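Local coordinates for protein carbonic anhydrase (Synechocystis sp., PDB 5SWC) that catalyses the reversible, zinc-dependent hydration of carbon dioxide and supplies CO2 to RuBisCO in the carboxysome, at residues I79-N84 with G94-A99; C120-G125 with D141-T146; E147-L152 with I174-K179. All blocks are in the same frame, centred on the assembly; numbering follows the deposited sequence.

Interaction 1. Residues I79-N84 with G94-A99; sequences IRNAGN and GGEGAA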
loop_
_atom_site.group_PDB
_atom_site.type_symbol
_atom_site.label_atom_id
_atom_site.label_comp_id
_atom_site.label_asym_id
_atom_site.label_seq_id
_atom_site.Cartn_x
_atom_site.Cartn_y
_atom_site.Cartn_z
ATOM N N ILE A 79 -1.041 22.480 -9.831
ATOM C CA ILE A 79 -0.335 21.318 -9.329
ATOM C C ILE A 79 1.012 21.267 -10.001
ATOM O O ILE A 79 1.060 21.350 -11.231
ATOM C CB ILE A 79 -1.123 20.035 -9.646
ATOM C CG1 ILE A 79 -2.447 20.002 -8.859
ATOM C CG2 ILE A 79 -0.277 18.801 -9.431
ATOM C CD1 ILE A 79 -3.380 18.877 -9.261
ATOM N N ARG A 80 2.105 21.141 -9.244
ATOM C CA ARG A 80 3.413 20.967 -9.855
ATOM C C ARG A 80 4.192 19.862 -9.225
ATOM O O ARG A 80 4.322 19.803 -8.000
ATOM C CB ARG A 80 4.261 22.256 -9.738
ATOM C CG ARG A 80 3.592 23.435 -10.409
ATOM C CD ARG A 80 4.393 24.717 -10.444
ATOM N NE ARG A 80 5.551 24.576 -11.310
ATOM C CZ ARG A 80 6.414 25.557 -11.581
ATOM N NH1 ARG A 80 6.241 26.785 -11.115
ATOM N NH2 ARG A 80 7.478 25.271 -12.318
ATOM N N ASN A 81 4.689 18.963 -10.065
ATOM C CA ASN A 81 5.547 17.853 -9.671
ATOM C C ASN A 81 6.553 17.584 -10.768
ATOM O O ASN A 81 6.486 18.234 -11.838
ATOM C CB ASN A 81 4.718 16.613 -9.296
ATOM C CG ASN A 81 3.899 16.107 -10.432
ATOM O OD1 ASN A 81 4.329 16.091 -11.561
ATOM N ND2 ASN A 81 2.703 15.677 -10.134
ATOM N N ALA A 82 7.486 16.660 -10.546
ATOM C CA ALA A 82 8.532 16.408 -11.549
ATOM C C ALA A 82 7.931 15.557 -12.648
ATOM O O ALA A 82 7.594 14.390 -12.488
ATOM C CB ALA A 82 9.730 15.729 -10.912
ATOM N N GLY A 83 7.789 16.143 -13.826
ATOM C CA GLY A 83 7.220 15.448 -14.963
ATOM C C GLY A 83 5.749 15.666 -15.241
ATOM O O GLY A 83 5.208 15.083 -16.191
ATOM N N ASN A 84 5.082 16.483 -14.425
ATOM C CA ASN A 84 3.664 16.790 -14.662
ATOM C C ASN A 84 2.819 15.522 -14.811
ATOM O O ASN A 84 2.023 15.389 -15.733
ATOM C CB ASN A 84 3.442 17.831 -15.793
ATOM C CG ASN A 84 4.124 17.507 -17.099
ATOM O OD1 ASN A 84 5.255 17.999 -17.332
ATOM N ND2 ASN A 84 3.450 16.781 -17.987
ATOM N N GLY A 94 -0.180 10.507 -2.722
ATOM C CA GLY A 94 0.436 11.831 -2.562
ATOM C C GLY A 94 -0.555 12.918 -2.909
ATOM O O GLY A 94 -1.784 12.742 -2.778
ATOM N N GLY A 95 -0.052 14.069 -3.317
ATOM C CA GLY A 95 -0.896 15.237 -3.394
ATOM C C GLY A 95 -1.782 15.367 -4.607
ATOM O O GLY A 95 -2.737 16.162 -4.576
ATOM N N GLU A 96 -1.440 14.660 -5.667
ATOM C CA GLU A 96 -2.034 14.942 -6.973
ATOM C C GLU A 96 -3.531 14.761 -7.036
ATOM O O GLU A 96 -4.279 15.672 -7.401
ATOM C CB GLU A 96 -1.330 14.053 -8.032
ATOM C CG GLU A 96 0.090 14.493 -8.341
ATOM C CD GLU A 96 1.149 14.068 -7.356
ATOM O OE1 GLU A 96 0.924 13.187 -6.506
ATOM O OE2 GLU A 96 2.239 14.673 -7.430
ATOM N N GLY A 97 -3.987 13.569 -6.707
ATOM C CA GLY A 97 -5.404 13.293 -6.806
ATOM C C GLY A 97 -6.215 14.178 -5.895
ATOM O O GLY A 97 -7.259 14.665 -6.290
ATOM N N ALA A 98 -5.752 14.369 -4.675
ATOM C CA ALA A 98 -6.401 15.253 -3.723
ATOM C C ALA A 98 -6.541 16.671 -4.234
ATOM O O ALA A 98 -7.581 17.316 -4.062
ATOM C CB ALA A 98 -5.647 15.238 -2.410
ATOM N N ALA A 99 -5.482 17.208 -4.816
ATOM C CA ALA A 99 -5.521 18.579 -5.299
ATOM C C ALA A 99 -6.519 18.727 -6.445
ATOM O O ALA A 99 -7.267 19.693 -6.515
ATOM C CB ALA A 99 -4.167 19.035 -5.696
#
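At the dimer interface of this beta-class carbonic anhydrase, Ile79 and Asn81 of strand 76-81 meet Glu96 and Ala99 at the start of helix 95-106. The axes of strand 79-81 and helix 95-99 run almost antiparallel, with a closest approach of 9.3 Å. Asn81 ND2 donates to Glu96 OE2 at 2.9 Å. The bond is bent, with an N-H...acceptor angle of 145°, and reaches OE2 on its anti side, somewhat out of the carboxylate plane. With CG beside the backbone N (chi1 -72°), a bend at chi2 (80°) turns the Glu96 carboxylate to Asn81. ND2 also bonds to Ile85 O. Earlier in the strand, Ile79 CD1 rests on Ala99 CB at 3.7 Å and lies beside Glu96 O at 3.8 Å. Gly95 N bonds to Glu96 OE1 of the second subunit, and Gly95 N of the second subunit makes a weak bond to Glu96 OE2. Replacing Glu96 by an alanine would probably leave Asn81 ND2 without this acceptor, remove the weak intersubunit bond and loosen the tie between strand 76-81 and helix 95-106. The buried carboxylate is met by the Asn81 amide and, weakly, by a helix-start N-H of the second subunit, which would probably favour its ionised form.

Interaction 2. Residues C120-G125 with D141-T146; sequences CGAMKG and DWLKHT. With ZN (zinc ion), chain G; FMT (formic acid), chain O.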
loop_
_atom_site.group_PDB
_atom_site.type_symbol
_atom_site.label_atom_id
_atom_site.label_comp_id
_atom_site.label_asym_id
_atom_site.label_seq_id
_atom_site.Cartn_x
_atom_site.Cartn_y
_atom_site.Cartn_z
ATOM N N CYS A 120 12.417 18.190 -20.559
ATOM C CA CYS A 120 12.008 17.801 -19.225
ATOM C C CYS A 120 12.934 16.759 -18.621
ATOM O O CYS A 120 13.138 15.677 -19.172
ATOM C CB CYS A 120 10.568 17.294 -19.257
ATOM S SG CYS A 120 9.875 16.867 -17.624
ATOM N N GLY A 121 13.395 17.044 -17.420
ATOM C CA GLY A 121 14.315 16.160 -16.709
ATOM C C GLY A 121 13.672 14.834 -16.334
ATOM O O GLY A 121 14.352 13.783 -16.387
ATOM N N ALA A 122 12.395 14.821 -15.997
ATOM C CA ALA A 122 11.696 13.586 -15.686
ATOM C C ALA A 122 11.645 12.664 -16.883
ATOM O O ALA A 122 11.755 11.440 -16.774
ATOM C CB ALA A 122 10.301 13.903 -15.184
ATOM N N MET A 123 11.531 13.256 -18.066
ATOM C CA MET A 123 11.457 12.476 -19.274
ATOM C C MET A 123 12.829 11.924 -19.676
ATOM O O MET A 123 12.941 10.811 -20.131
ATOM C CB MET A 123 10.817 13.305 -20.392
ATOM C CG MET A 123 9.350 13.599 -20.117
ATOM S SD MET A 123 8.302 12.165 -19.784
ATOM C CE MET A 123 8.237 12.127 -18.030
ATOM N N LYS A 124 13.882 12.709 -19.485
ATOM C CA LYS A 124 15.231 12.192 -19.654
ATOM C C LYS A 124 15.469 10.980 -18.742
ATOM O O LYS A 124 16.022 9.957 -19.156
ATOM C CB LYS A 124 16.250 13.292 -19.393
ATOM C CG LYS A 124 16.182 14.425 -20.421
ATOM C CD LYS A 124 17.251 15.480 -20.077
ATOM C CE LYS A 124 17.171 16.659 -20.992
ATOM N NZ LYS A 124 18.334 17.561 -20.744
ATOM N N GLY A 125 14.993 11.103 -17.513
ATOM C CA GLY A 125 15.085 10.021 -16.544
ATOM C C GLY A 125 14.332 8.772 -16.984
ATOM O O GLY A 125 14.824 7.652 -16.871
ATOM N N ASP A 141 10.826 5.389 -8.514
ATOM C CA ASP A 141 9.524 4.844 -8.129
ATOM C C ASP A 141 8.398 5.713 -8.709
ATOM O O ASP A 141 7.353 5.193 -9.154
ATOM C CB ASP A 141 9.384 4.801 -6.600
ATOM C CG ASP A 141 10.292 3.790 -5.924
ATOM O OD1 ASP A 141 10.670 2.806 -6.595
ATOM O OD2 ASP A 141 10.595 3.991 -4.705
ATOM N N TRP A 142 8.570 7.020 -8.672
ATOM C CA TRP A 142 7.550 7.963 -9.131
ATOM C C TRP A 142 7.257 7.782 -10.613
ATOM O O TRP A 142 6.101 7.810 -11.045
ATOM C CB TRP A 142 8.018 9.366 -8.816
ATOM C CG TRP A 142 7.326 10.478 -9.479
ATOM C CD1 TRP A 142 7.901 11.417 -10.315
ATOM C CD2 TRP A 142 5.969 10.871 -9.335
ATOM N NE1 TRP A 142 6.981 12.332 -10.684
ATOM C CE2 TRP A 142 5.784 12.041 -10.110
ATOM C CE3 TRP A 142 4.876 10.366 -8.629
ATOM C CZ2 TRP A 142 4.564 12.675 -10.176
ATOM C CZ3 TRP A 142 3.642 10.999 -8.729
ATOM C CH2 TRP A 142 3.518 12.159 -9.493
ATOM N N LEU A 143 8.310 7.556 -11.388
ATOM C CA LEU A 143 8.141 7.399 -12.832
ATOM C C LEU A 143 7.382 6.142 -13.215
ATOM O O LEU A 143 6.888 6.066 -14.336
ATOM C CB LEU A 143 9.482 7.509 -13.528
ATOM C CG LEU A 143 10.130 8.886 -13.485
ATOM C CD1 LEU A 143 11.541 8.825 -14.111
ATOM C CD2 LEU A 143 9.306 9.926 -14.194
ATOM N N LYS A 144 7.216 5.208 -12.289
ATOM C CA LYS A 144 6.333 4.052 -12.501
ATOM C C LYS A 144 4.951 4.489 -12.919
ATOM O O LYS A 144 4.278 3.774 -13.679
ATOM C CB LYS A 144 6.229 3.200 -11.232
ATOM C CG LYS A 144 7.537 2.499 -10.838
ATOM C CD LYS A 144 7.376 1.766 -9.511
ATOM C CE LYS A 144 8.689 1.076 -9.088
ATOM N NZ LYS A 144 8.620 0.631 -7.648
ATOM N N HIS A 145 4.498 5.647 -12.441
ATOM C CA HIS A 145 3.153 6.083 -12.753
ATOM C C HIS A 145 3.000 6.550 -14.186
ATOM O O HIS A 145 1.869 6.693 -14.653
ATOM C CB HIS A 145 2.686 7.158 -11.790
ATOM C CG HIS A 145 2.602 6.700 -10.391
ATOM N ND1 HIS A 145 1.799 5.656 -9.988
ATOM C CD2 HIS A 145 3.215 7.177 -9.295
ATOM C CE1 HIS A 145 1.914 5.517 -8.671
ATOM N NE2 HIS A 145 2.766 6.434 -8.234
ATOM N N THR A 146 4.110 6.707 -14.906
ATOM C CA THR A 146 4.055 7.017 -16.330
ATOM C C THR A 146 4.728 5.896 -17.149
ATOM O O THR A 146 5.149 6.104 -18.297
ATOM C CB THR A 146 4.602 8.427 -16.606
ATOM O OG1 THR A 146 4.083 8.860 -17.872
ATOM C CG2 THR A 146 6.136 8.501 -16.622
HETATM ZN ZN ZN G . 10.034 18.860 -16.477
HETATM C C FMT O . 12.254 17.873 -13.137
HETATM O O1 FMT O . 12.485 19.045 -13.507
HETATM O O2 FMT O . 11.810 17.040 -13.898
HETATM O O HOH W 1 12.052 19.177 -16.058
#
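Leu143 lays its two methyls against the first turn of helix 121-126. Its CD1 touches Ala122 O at 3.7 Å and Gly125 C at 4.0 Å. Its CD2 reaches Ala122 CB at 4.2 Å. A CB on Gly125 would point toward Leu143 and lie close to its CD1, so the glycine leaves the methyl room against the backbone. Leu143 also packs on Leu126, Leu129 and Leu132. Beside this pair, Met123 starts away from the other segment and then doubles back through chi1 -67° and chi2 -54°. Its CE ends 4.4 Å from Thr146 CG2. The Thr146 hydroxyl is used elsewhere, bonding to Asn173.

The helix packed this way begins directly after a zinc ligand, as Cys120 holds its N-cap position. Cys120 SG binds the zinc ion at 2.3 Å. Cys58 and His117 supply two more ligands, and a water at 2.1 Å from the metal is the fourth, the coordination expected of the active beta-class site. That water accepts from Gly121 N and donates to a formic acid molecule, probably from the crystallisation liquor. Ala122 N adds a weak bond to formic acid O2, and Gln49 of the second subunit bonds to the same molecule. Further out, Trp142 NE1 bonds to Ala82 O, tying helix 137-143 to the turn after strand 76-81.

Interaction 3. Residues E147-L152 with I174-K179; sequences EATRRL and ILTQLK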
loop_
_atom_site.group_PDB
_atom_site.type_symbol
_atom_site.label_atom_id
_atom_site.label_comp_id
_atom_site.label_asym_id
_atom_site.label_seq_id
_atom_site.Cartn_x
_atom_site.Cartn_y
_atom_site.Cartn_z
ATOM N N GLU A 147 4.746 4.675 -16.624
ATOM C CA GLU A 147 5.299 3.536 -17.337
ATOM C C GLU A 147 4.616 3.314 -18.682
ATOM O O GLU A 147 5.224 2.809 -19.615
ATOM C CB GLU A 147 5.241 2.280 -16.454
ATOM C CG GLU A 147 5.632 0.985 -17.159
ATOM C CD GLU A 147 7.066 0.958 -17.578
ATOM O OE1 GLU A 147 7.897 1.789 -17.137
ATOM O OE2 GLU A 147 7.368 0.051 -18.377
ATOM N N ALA A 148 3.340 3.672 -18.789
ATOM C CA ALA A 148 2.655 3.495 -20.060
ATOM C C ALA A 148 3.307 4.318 -21.155
ATOM O O ALA A 148 3.298 3.908 -22.324
ATOM C CB ALA A 148 1.153 3.783 -19.923
ATOM N N THR A 149 3.869 5.469 -20.803
ATOM C CA THR A 149 4.605 6.318 -21.748
ATOM C C THR A 149 5.844 5.584 -22.175
ATOM O O THR A 149 6.140 5.516 -23.351
ATOM C CB THR A 149 5.008 7.621 -21.093
ATOM O OG1 THR A 149 3.839 8.233 -20.519
ATOM C CG2 THR A 149 5.681 8.560 -22.052
ATOM N N ARG A 150 6.586 5.042 -21.214
ATOM C CA ARG A 150 7.841 4.407 -21.533
ATOM C C ARG A 150 7.622 3.202 -22.426
ATOM O O ARG A 150 8.326 2.994 -23.409
ATOM C CB ARG A 150 8.529 4.003 -20.237
ATOM C CG ARG A 150 9.985 3.664 -20.437
ATOM C CD ARG A 150 10.607 3.196 -19.146
ATOM N NE ARG A 150 10.127 1.850 -18.866
ATOM C CZ ARG A 150 10.756 0.737 -19.230
ATOM N NH1 ARG A 150 10.225 -0.457 -18.974
ATOM N NH2 ARG A 150 11.912 0.803 -19.875
ATOM N N ARG A 151 6.602 2.399 -22.110
ATOM C CA ARG A 151 6.306 1.228 -22.921
ATOM C C ARG A 151 5.908 1.587 -24.336
ATOM O O ARG A 151 6.427 1.033 -25.295
ATOM C CB ARG A 151 5.187 0.397 -22.233
ATOM C CG ARG A 151 4.954 -0.973 -22.807
ATOM C CD ARG A 151 6.044 -1.990 -22.514
ATOM N NE ARG A 151 7.118 -1.949 -23.480
ATOM C CZ ARG A 151 8.391 -2.223 -23.195
ATOM N NH1 ARG A 151 8.756 -2.555 -21.965
ATOM N NH2 ARG A 151 9.313 -2.147 -24.146
ATOM N N LEU A 152 4.999 2.543 -24.461
ATOM C CA LEU A 152 4.606 3.026 -25.782
ATOM C C LEU A 152 5.812 3.537 -26.596
ATOM O O LEU A 152 5.963 3.190 -27.787
ATOM C CB LEU A 152 3.534 4.106 -25.617
ATOM C CG LEU A 152 2.919 4.636 -26.901
ATOM C CD1 LEU A 152 1.514 5.153 -26.623
ATOM C CD2 LEU A 152 3.785 5.718 -27.516
ATOM N N ILE A 174 2.230 13.545 -21.755
ATOM C CA ILE A 174 1.005 14.337 -21.598
ATOM C C ILE A 174 -0.204 13.448 -21.914
ATOM O O ILE A 174 -1.181 13.432 -21.134
ATOM C CB ILE A 174 1.054 15.591 -22.472
ATOM C CG1 ILE A 174 2.134 16.545 -21.946
ATOM C CG2 ILE A 174 -0.304 16.265 -22.551
ATOM C CD1 ILE A 174 2.593 17.501 -22.982
ATOM N N LEU A 175 -0.154 12.695 -22.998
ATOM C CA LEU A 175 -1.277 11.851 -23.420
ATOM C C LEU A 175 -1.561 10.773 -22.364
ATOM O O LEU A 175 -2.708 10.482 -22.055
ATOM C CB LEU A 175 -1.009 11.267 -24.796
ATOM C CG LEU A 175 -0.767 12.332 -25.877
ATOM C CD1 LEU A 175 -0.725 11.696 -27.219
ATOM C CD2 LEU A 175 -1.825 13.388 -25.808
ATOM N N THR A 176 -0.531 10.195 -21.782
ATOM C CA THR A 176 -0.712 9.227 -20.710
ATOM C C THR A 176 -1.437 9.854 -19.519
ATOM O O THR A 176 -2.336 9.242 -18.956
ATOM C CB THR A 176 0.633 8.659 -20.269
ATOM O OG1 THR A 176 1.194 7.951 -21.388
ATOM C CG2 THR A 176 0.536 7.747 -19.092
ATOM N N GLN A 177 -1.033 11.053 -19.125
ATOM C CA GLN A 177 -1.680 11.654 -17.973
ATOM C C GLN A 177 -3.149 11.961 -18.243
ATOM O O GLN A 177 -3.950 11.874 -17.315
ATOM C CB GLN A 177 -0.960 12.936 -17.559
ATOM C CG GLN A 177 0.516 12.839 -17.353
ATOM C CD GLN A 177 0.930 11.566 -16.737
ATOM O OE1 GLN A 177 0.419 11.142 -15.690
ATOM N NE2 GLN A 177 1.870 10.904 -17.376
ATOM N N LEU A 178 -3.494 12.264 -19.476
ATOM C CA LEU A 178 -4.898 12.465 -19.826
ATOM C C LEU A 178 -5.693 11.185 -19.695
ATOM O O LEU A 178 -6.835 11.211 -19.256
ATOM C CB LEU A 178 -4.991 13.044 -21.245
ATOM C CG LEU A 178 -4.507 14.487 -21.307
ATOM C CD1 LEU A 178 -4.151 14.845 -22.702
ATOM C CD2 LEU A 178 -5.521 15.453 -20.762
ATOM N N LYS A 179 -5.122 10.044 -20.063
ATOM C CA LYS A 179 -5.776 8.772 -19.801
ATOM C C LYS A 179 -5.898 8.498 -18.307
ATOM O O LYS A 179 -6.942 8.041 -17.839
ATOM C CB LYS A 179 -5.029 7.623 -20.484
ATOM C CG LYS A 179 -4.941 7.674 -22.019
ATOM C CD LYS A 179 -6.299 7.657 -22.652
ATOM C CE LYS A 179 -6.141 7.737 -24.170
ATOM N NZ LYS A 179 -7.483 7.531 -24.780
#
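Thr176 carries the contact of segment 174-179 with 147-152, meeting Ala148 and Thr149. Before it in sequence, Ile174 has its CB pointing away from helix 147-156 and packs on Ile202 of strand 197-204. Thr176 then faces the other helix. Its OG1 sits 2.8 Å from Thr149 OG1, and the two small side chains let the backbones come near, with CA atoms of Thr149 and Thr176 6.1 Å apart. Both hydroxyls have other partners. Thr176 OG1 bonds to Glu172 O, one turn back in its own helix. The rotation that allows this puts OG1 beside the backbone N and anti to the carbonyl carbon, chi1 -63°. Thr149 OG1 bonds to Thr146 OG1 at the start of helix 147-156. On the same side chain, Thr176 CG2 lies 3.6 Å from Thr149 OG1 and 4.1 Å from Ala148 CB, so methyl and hydroxyl both take part.

Helix 162-181 lies between strand 197-204 of the sheet and helix 147-156. His188 of the third subunit packs on Ala148, Leu152 and Thr176, so this helix pair also contributes to the hexamer. Next, Gln177 OE1 bonds to Ile86 N, tying the helix to the loop after strand 76-81, while NE2 bonds back to Asn173 O in its own helix. Leu178 goes back to the sheet and packs on Leu198. Lys179 reaches Asp234 and Glu231 in salt bridges, and Gln182 of the third subunit in a hydrogen bond.

In the fold
The three contacts follow one another along the chain, and none nests in or crosses another. Interaction 1 closes the loop between strand 76-81 and helix 95-106. Interaction 2 closes a longer excursion through helices 129-132 and 137-143. Interaction 3 closes a mostly helical excursion, bringing helix 162-181 back against helix 147-156. They also touch in space. Gly83 packs on Ala122, so the turn after the strand meets the helix that starts at the zinc. Asn84 lies against Gln177, linking interactions 1 and 3. Thr146 of interaction 2 packs on Thr176 and Gln177 of interaction 3. Interactions 1 and 2 both touch the second subunit, while interaction 3 packs against the third.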